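Local coordinates for phenazine biosynthesis protein PhzF family (Enterococcus faecalis, PDB 1S7J) that belongs to the PhzF family of phenazine biosynthesis-like proteins and probably acts as an isomerase, at residues 27-32 with 56-61; 136-141 with 149-154. One frame throughout, in Å; residues are numbered along the deposited sequence.

Contact 1: residues 27-32 with 56-61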
loop_
_atom_site.group_PDB
_atom_site.type_symbol
_atom_site.label_atom_id
_atom_site.label_comp_id
_atom_site.label_asym_id
_atom_site.label_seq_id
_atom_site.Cartn_x
_atom_site.Cartn_y
_atom_site.Cartn_z
ATOM N N GLU A 27 -22.303 -7.534 9.007
ATOM C CA GLU A 27 -23.038 -7.181 10.215
ATOM C C GLU A 27 -22.586 -8.046 11.395
ATOM O O GLU A 27 -22.897 -7.759 12.549
ATOM C CB GLU A 27 -24.551 -7.298 9.986
ATOM C CG GLU A 27 -25.015 -8.607 9.369
ATOM C CD GLU A 27 -26.517 -8.635 9.111
ATOM O OE1 GLU A 27 -27.045 -7.655 8.538
ATOM O OE2 GLU A 27 -27.167 -9.640 9.479
ATOM N N LYS A 28 -21.860 -9.118 11.068
ATOM C CA LYS A 28 -21.302 -10.063 12.034
ATOM C C LYS A 28 -20.168 -10.827 11.338
ATOM O O LYS A 28 -20.033 -10.776 10.121
ATOM C CB LYS A 28 -22.376 -11.033 12.550
ATOM C CG LYS A 28 -23.119 -11.783 11.465
ATOM C CD LYS A 28 -24.242 -12.632 12.035
ATOM C CE LYS A 28 -25.033 -13.307 10.918
ATOM N NZ LYS A 28 -26.071 -14.235 11.440
ATOM N N TRP A 29 -19.336 -11.500 12.110
ATOM C CA TRP A 29 -18.227 -12.231 11.542
ATOM C C TRP A 29 -18.549 -13.569 10.892
ATOM O O TRP A 29 -19.284 -14.390 11.446
ATOM C CB TRP A 29 -17.131 -12.425 12.568
ATOM C CG TRP A 29 -16.295 -11.217 12.794
ATOM C CD1 TRP A 29 -16.146 -10.532 13.958
ATOM C CD2 TRP A 29 -15.443 -10.559 11.830
ATOM N NE1 TRP A 29 -15.258 -9.496 13.795
ATOM C CE2 TRP A 29 -14.813 -9.491 12.500
ATOM C CE3 TRP A 29 -15.159 -10.770 10.482
ATOM C CZ2 TRP A 29 -13.910 -8.632 11.857
ATOM C CZ3 TRP A 29 -14.264 -9.914 9.847
ATOM C CH2 TRP A 29 -13.655 -8.862 10.538
ATOM N N LEU A 30 -17.978 -13.768 9.712
ATOM C CA LEU A 30 -18.126 -15.007 8.971
ATOM C C LEU A 30 -17.004 -15.922 9.467
ATOM O O LEU A 30 -16.040 -15.444 10.072
ATOM C CB LEU A 30 -17.934 -14.746 7.463
ATOM C CG LEU A 30 -19.047 -14.044 6.678
ATOM C CD1 LEU A 30 -18.516 -13.545 5.342
ATOM C CD2 LEU A 30 -20.221 -14.999 6.473
ATOM N N PRO A 31 -17.140 -17.239 9.267
ATOM C CA PRO A 31 -16.095 -18.165 9.712
ATOM C C PRO A 31 -14.791 -17.857 8.964
ATOM O O PRO A 31 -14.831 -17.333 7.852
ATOM C CB PRO A 31 -16.653 -19.518 9.309
ATOM C CG PRO A 31 -18.140 -19.325 9.461
ATOM C CD PRO A 31 -18.339 -17.976 8.821
ATOM N N GLU A 32 -13.660 -18.144 9.587
ATOM C CA GLU A 32 -12.345 -17.907 8.984
ATOM C C GLU A 32 -12.246 -18.514 7.581
ATOM O O GLU A 32 -11.758 -17.862 6.645
ATOM C CB GLU A 32 -11.258 -18.491 9.905
ATOM C CG GLU A 32 -10.080 -19.197 9.203
ATOM C CD GLU A 32 -8.993 -18.243 8.727
ATOM O OE1 GLU A 32 -8.268 -18.600 7.762
ATOM O OE2 GLU A 32 -8.844 -17.149 9.324
ATOM N N SER A 56 -15.568 1.290 17.033
ATOM C CA SER A 56 -14.429 0.990 16.201
ATOM C C SER A 56 -14.865 -0.066 15.182
ATOM O O SER A 56 -15.951 -0.658 15.313
ATOM C CB SER A 56 -13.268 0.429 17.051
ATOM O OG SER A 56 -12.757 1.393 17.956
ATOM N N TYR A 57 -14.086 -0.244 14.138
ATOM C CA TYR A 57 -14.395 -1.256 13.146
ATOM C C TYR A 57 -13.281 -2.297 13.148
ATOM O O TYR A 57 -12.112 -1.968 12.917
ATOM C CB TYR A 57 -14.544 -0.645 11.742
ATOM C CG TYR A 57 -15.841 0.099 11.502
ATOM C CD1 TYR A 57 -15.939 1.469 11.757
ATOM C CD2 TYR A 57 -16.958 -0.555 10.973
ATOM C CE1 TYR A 57 -17.105 2.168 11.492
ATOM C CE2 TYR A 57 -18.133 0.135 10.705
ATOM C CZ TYR A 57 -18.199 1.501 10.966
ATOM O OH TYR A 57 -19.355 2.199 10.691
ATOM N N ALA A 58 -13.634 -3.529 13.468
ATOM C CA ALA A 58 -12.679 -4.615 13.491
ATOM C C ALA A 58 -12.288 -4.979 12.035
ATOM O O ALA A 58 -13.142 -5.354 11.239
ATOM C CB ALA A 58 -13.276 -5.818 14.192
ATOM N N LEU A 59 -11.008 -4.816 11.700
ATOM C CA LEU A 59 -10.520 -5.126 10.359
ATOM C C LEU A 59 -9.889 -6.506 10.282
ATOM O O LEU A 59 -9.325 -7.003 11.255
ATOM C CB LEU A 59 -9.503 -4.087 9.895
ATOM C CG LEU A 59 -9.883 -3.236 8.681
ATOM C CD1 LEU A 59 -8.708 -2.363 8.314
ATOM C CD2 LEU A 59 -10.298 -4.106 7.490
ATOM N N ARG A 60 -9.907 -7.060 9.070
ATOM C CA ARG A 60 -9.374 -8.379 8.780
ATOM C C ARG A 60 -9.001 -8.392 7.285
ATOM O O ARG A 60 -9.821 -8.027 6.442
ATOM C CB ARG A 60 -10.454 -9.416 9.026
ATOM C CG ARG A 60 -9.992 -10.687 9.646
ATOM C CD ARG A 60 -10.342 -10.726 11.110
ATOM N NE ARG A 60 -10.995 -11.981 11.487
ATOM C CZ ARG A 60 -10.398 -13.177 11.479
ATOM N NH1 ARG A 60 -11.072 -14.261 11.842
ATOM N NH2 ARG A 60 -9.139 -13.287 11.104
ATOM N N TRP A 61 -7.767 -8.750 6.963
ATOM C CA TRP A 61 -7.343 -8.806 5.567
ATOM C C TRP A 61 -6.978 -10.217 5.203
ATOM O O TRP A 61 -6.405 -10.954 6.010
ATOM C CB TRP A 61 -6.133 -7.923 5.301
ATOM C CG TRP A 61 -6.179 -6.576 5.911
ATOM C CD1 TRP A 61 -6.497 -5.397 5.289
ATOM C CD2 TRP A 61 -5.811 -6.233 7.244
ATOM N NE1 TRP A 61 -6.334 -4.349 6.152
ATOM C CE2 TRP A 61 -5.910 -4.833 7.366
ATOM C CE3 TRP A 61 -5.391 -6.980 8.363
ATOM C CZ2 TRP A 61 -5.608 -4.154 8.551
ATOM C CZ3 TRP A 61 -5.093 -6.308 9.543
ATOM C CH2 TRP A 61 -5.201 -4.908 9.626
#
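The indole of Trp-29 meets strand 56-61 with its six-membered ring. Over one face lies Arg-60, whose NE sits 4.1 Å above the ring plane and toward the rim. At the edge, in plane, is Ala-58 CB, 3.7 Å from Trp-29 CZ2. Closest is Ala-58 O, which approaches Trp-29 CZ2 obliquely at 3.4 Å and is hydrogen-bonded to Thr-50. The CH2 corner of the ring rests against Arg-60 CB at 3.6 Å. Bends at chi2 and chi3 (103° and 131°) bring the arginine back over the indole. The guanidinium plane is turned 68° from the ring. Its CZ is 5.4 Å from the six-membered ring centroid of Trp-29, so any cation-pi attraction is weak. Glu-32 OE2 stays 4.3 Å from Arg-60 NH2, too far for a salt bridge. The firm partner of Arg-60 is Glu-67, which also lies close to Glu-32, so the arginine may offset two like charges. A weak hydrogen bond from Trp-29 NE1 to Glu-53 ties the indole to strand 47-53, while Met-35 touches both Trp-29 and Arg-60. The connection from strand 19-25 to helix 32-42 sets an indole edge-on against Ala-58 of strand 56-62, consistent with a diaminopimelate epimerase-like fold.

Contact 2: residues 136-141 with 149-154; sequences KIYEAY and VLKDEE
Tyr-138 and Val-149 are joined through the backbone. Tyr-138 N gives a hydrogen bond of 2.9 Å to Val-149 O, somewhat bent at the hydrogen (140°). The return bond, from Val-149 N to Glu-139 O, is 3.0 Å long and straighter (165°). Beside them, Val-149 CG2 packs on Glu-139 CB at 3.8 Å and meets the edge of the Tyr-141 ring. The phenol of Tyr-138 runs alongside Lys-151, pointing the same way, and its OH comes 3.5 Å from Lys-151 CG. The lysine chain is extended, with CG anti to the backbone N (chi1 -176°), which carries its methylenes past the phenol oxygen. Over one face of the Tyr-138 ring, above its centre, is Lys-136 CE. A water joins the backbones farther along, giving to Lys-136 O and accepting from Lys-151 N at 2.6 Å. In the next shell, Tyr-141 OH donates to Glu-139 OE1 at 2.7 Å. Tyr-213 of helix 207-218 bonds the same oxygen and also touches Val-149. Two hydroxyls on one carboxylate oxygen would probably stabilise Glu-139 as the anion, and the long, weak pair of its OE2 with Arg-217 points the same way.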
loop_
_atom_site.group_PDB
_atom_site.type_symbol
_atom_site.label_atom_id
_atom_site.label_comp_id
_atom_site.label_asym_id
_atom_site.label_seq_id
_atom_site.Cartn_x
_atom_site.Cartn_y
_atom_site.Cartn_z
ATOM N N LYS A 136 21.776 1.056 -12.837
ATOM C CA LYS A 136 22.709 1.513 -11.828
ATOM C C LYS A 136 22.008 2.004 -10.558
ATOM O O LYS A 136 21.094 2.831 -10.607
ATOM C CB LYS A 136 23.601 2.633 -12.367
ATOM C CG LYS A 136 24.648 3.109 -11.355
ATOM C CD LYS A 136 25.341 4.383 -11.799
ATOM C CE LYS A 136 26.367 4.834 -10.763
ATOM N NZ LYS A 136 27.030 6.114 -11.150
ATOM N N ILE A 137 22.465 1.480 -9.420
ATOM C CA ILE A 137 21.949 1.837 -8.106
ATOM C C ILE A 137 22.935 2.842 -7.494
ATOM O O ILE A 137 24.074 2.488 -7.180
ATOM C CB ILE A 137 21.865 0.588 -7.198
ATOM C CG1 ILE A 137 20.842 -0.400 -7.765
ATOM C CG2 ILE A 137 21.525 0.988 -5.765
ATOM C CD1 ILE A 137 20.785 -1.719 -7.028
ATOM N N TYR A 138 22.506 4.092 -7.383
ATOM C CA TYR A 138 23.341 5.158 -6.827
ATOM C C TYR A 138 23.541 5.065 -5.304
ATOM O O TYR A 138 24.621 5.380 -4.792
ATOM C CB TYR A 138 22.753 6.521 -7.186
ATOM C CG TYR A 138 22.814 6.840 -8.656
ATOM C CD1 TYR A 138 22.311 5.941 -9.614
ATOM C CD2 TYR A 138 23.381 8.031 -9.106
ATOM C CE1 TYR A 138 22.382 6.227 -10.984
ATOM C CE2 TYR A 138 23.458 8.328 -10.474
ATOM C CZ TYR A 138 22.957 7.423 -11.405
ATOM O OH TYR A 138 23.047 7.716 -12.745
ATOM N N GLU A 139 22.492 4.669 -4.591
ATOM C CA GLU A 139 22.542 4.548 -3.138
ATOM C C GLU A 139 21.761 3.310 -2.699
ATOM O O GLU A 139 20.832 2.880 -3.388
ATOM C CB GLU A 139 21.930 5.798 -2.491
ATOM C CG GLU A 139 22.471 7.126 -3.056
ATOM C CD GLU A 139 21.817 8.359 -2.440
ATOM O OE1 GLU A 139 21.242 8.252 -1.332
ATOM O OE2 GLU A 139 21.890 9.445 -3.067
ATOM N N ALA A 140 22.150 2.731 -1.578
ATOM C CA ALA A 140 21.466 1.547 -1.064
ATOM C C ALA A 140 21.234 1.683 0.438
ATOM O O ALA A 140 22.042 2.291 1.146
ATOM C CB ALA A 140 22.266 0.294 -1.376
ATOM N N TYR A 141 20.095 1.166 0.906
ATOM C CA TYR A 141 19.720 1.222 2.316
ATOM C C TYR A 141 18.881 -0.008 2.667
ATOM O O TYR A 141 18.445 -0.745 1.778
ATOM C CB TYR A 141 18.898 2.479 2.597
ATOM C CG TYR A 141 19.558 3.787 2.217
ATOM C CD1 TYR A 141 19.374 4.338 0.952
ATOM C CD2 TYR A 141 20.323 4.495 3.136
ATOM C CE1 TYR A 141 19.930 5.572 0.609
ATOM C CE2 TYR A 141 20.887 5.735 2.809
ATOM C CZ TYR A 141 20.683 6.269 1.542
ATOM O OH TYR A 141 21.214 7.513 1.226
ATOM N N VAL A 149 18.258 3.710 -4.684
ATOM C CA VAL A 149 17.982 5.000 -5.302
ATOM C C VAL A 149 18.532 4.930 -6.725
ATOM O O VAL A 149 19.661 4.491 -6.935
ATOM C CB VAL A 149 18.644 6.156 -4.519
ATOM C CG1 VAL A 149 18.308 7.495 -5.161
ATOM C CG2 VAL A 149 18.181 6.129 -3.061
ATOM N N LEU A 150 17.714 5.305 -7.697
ATOM C CA LEU A 150 18.114 5.249 -9.094
ATOM C C LEU A 150 18.344 6.620 -9.715
ATOM O O LEU A 150 18.159 7.651 -9.058
ATOM C CB LEU A 150 17.075 4.454 -9.896
ATOM C CG LEU A 150 17.087 2.909 -9.855
ATOM C CD1 LEU A 150 17.518 2.349 -8.508
ATOM C CD2 LEU A 150 15.707 2.400 -10.231
ATOM N N LYS A 151 18.730 6.627 -10.982
ATOM C CA LYS A 151 19.029 7.853 -11.721
ATOM C C LYS A 151 17.919 8.925 -11.755
ATOM O O LYS A 151 18.141 10.057 -11.336
ATOM C CB LYS A 151 19.465 7.510 -13.156
ATOM C CG LYS A 151 19.898 8.719 -13.982
ATOM C CD LYS A 151 20.226 8.335 -15.418
ATOM C CE LYS A 151 20.575 9.578 -16.243
ATOM N NZ LYS A 151 20.944 9.251 -17.656
ATOM N N ASP A 152 16.759 8.569 -12.300
ATOM C CA ASP A 152 15.628 9.513 -12.401
ATOM C C ASP A 152 14.285 8.802 -12.484
ATOM O O ASP A 152 14.212 7.580 -12.336
ATOM C CB ASP A 152 15.810 10.449 -13.616
ATOM C CG ASP A 152 16.154 9.691 -14.924
ATOM O OD1 ASP A 152 15.996 8.452 -14.995
ATOM O OD2 ASP A 152 16.585 10.363 -15.881
ATOM N N GLU A 153 13.211 9.567 -12.707
ATOM C CA GLU A 153 11.877 8.966 -12.801
ATOM C C GLU A 153 11.760 8.094 -14.040
ATOM O O GLU A 153 11.131 7.033 -14.008
ATOM C CB GLU A 153 10.786 10.036 -12.825
ATOM C CG GLU A 153 9.380 9.436 -12.913
ATOM C CD GLU A 153 8.266 10.473 -13.005
ATOM O OE1 GLU A 153 7.182 10.113 -13.507
ATOM O OE2 GLU A 153 8.462 11.631 -12.564
ATOM N N GLU A 154 12.334 8.564 -15.139
ATOM C CA GLU A 154 12.305 7.839 -16.386
ATOM C C GLU A 154 12.913 6.438 -16.222
ATOM O O GLU A 154 12.415 5.469 -16.791
ATOM C CB GLU A 154 13.063 8.599 -17.467
ATOM C CG GLU A 154 12.785 8.052 -18.888
ATOM C CD GLU A 154 13.800 8.533 -19.902
ATOM O OE1 GLU A 154 14.933 8.889 -19.487
ATOM O OE2 GLU A 154 13.480 8.544 -21.114
HETATM O O HOH W 1 19.444 4.494 -12.374
#

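The two contacts lie on opposite sides of the chain's centre, with centres 41 Å apart and nearest atoms about 25 Å apart. Both are partly buried, and they share no segment. Contact 1 joins a loop to a strand from 24 residues farther along and rests on side chains, chiefly an indole against alanine and arginine. Contact 2 closes a short excursion of the chain and relies on backbone hydrogen bonds and a water. The carboxylates differ: in contact 1 Arg-60 pairs with Glu-67, outside the two segments, whereas Glu-139 of contact 2 is bonded by tyrosine hydroxyls. The side chain of Leu-59 in contact 1 is about 9 Å from that of Glu-46, the predicted active site; contact 2 is far from it.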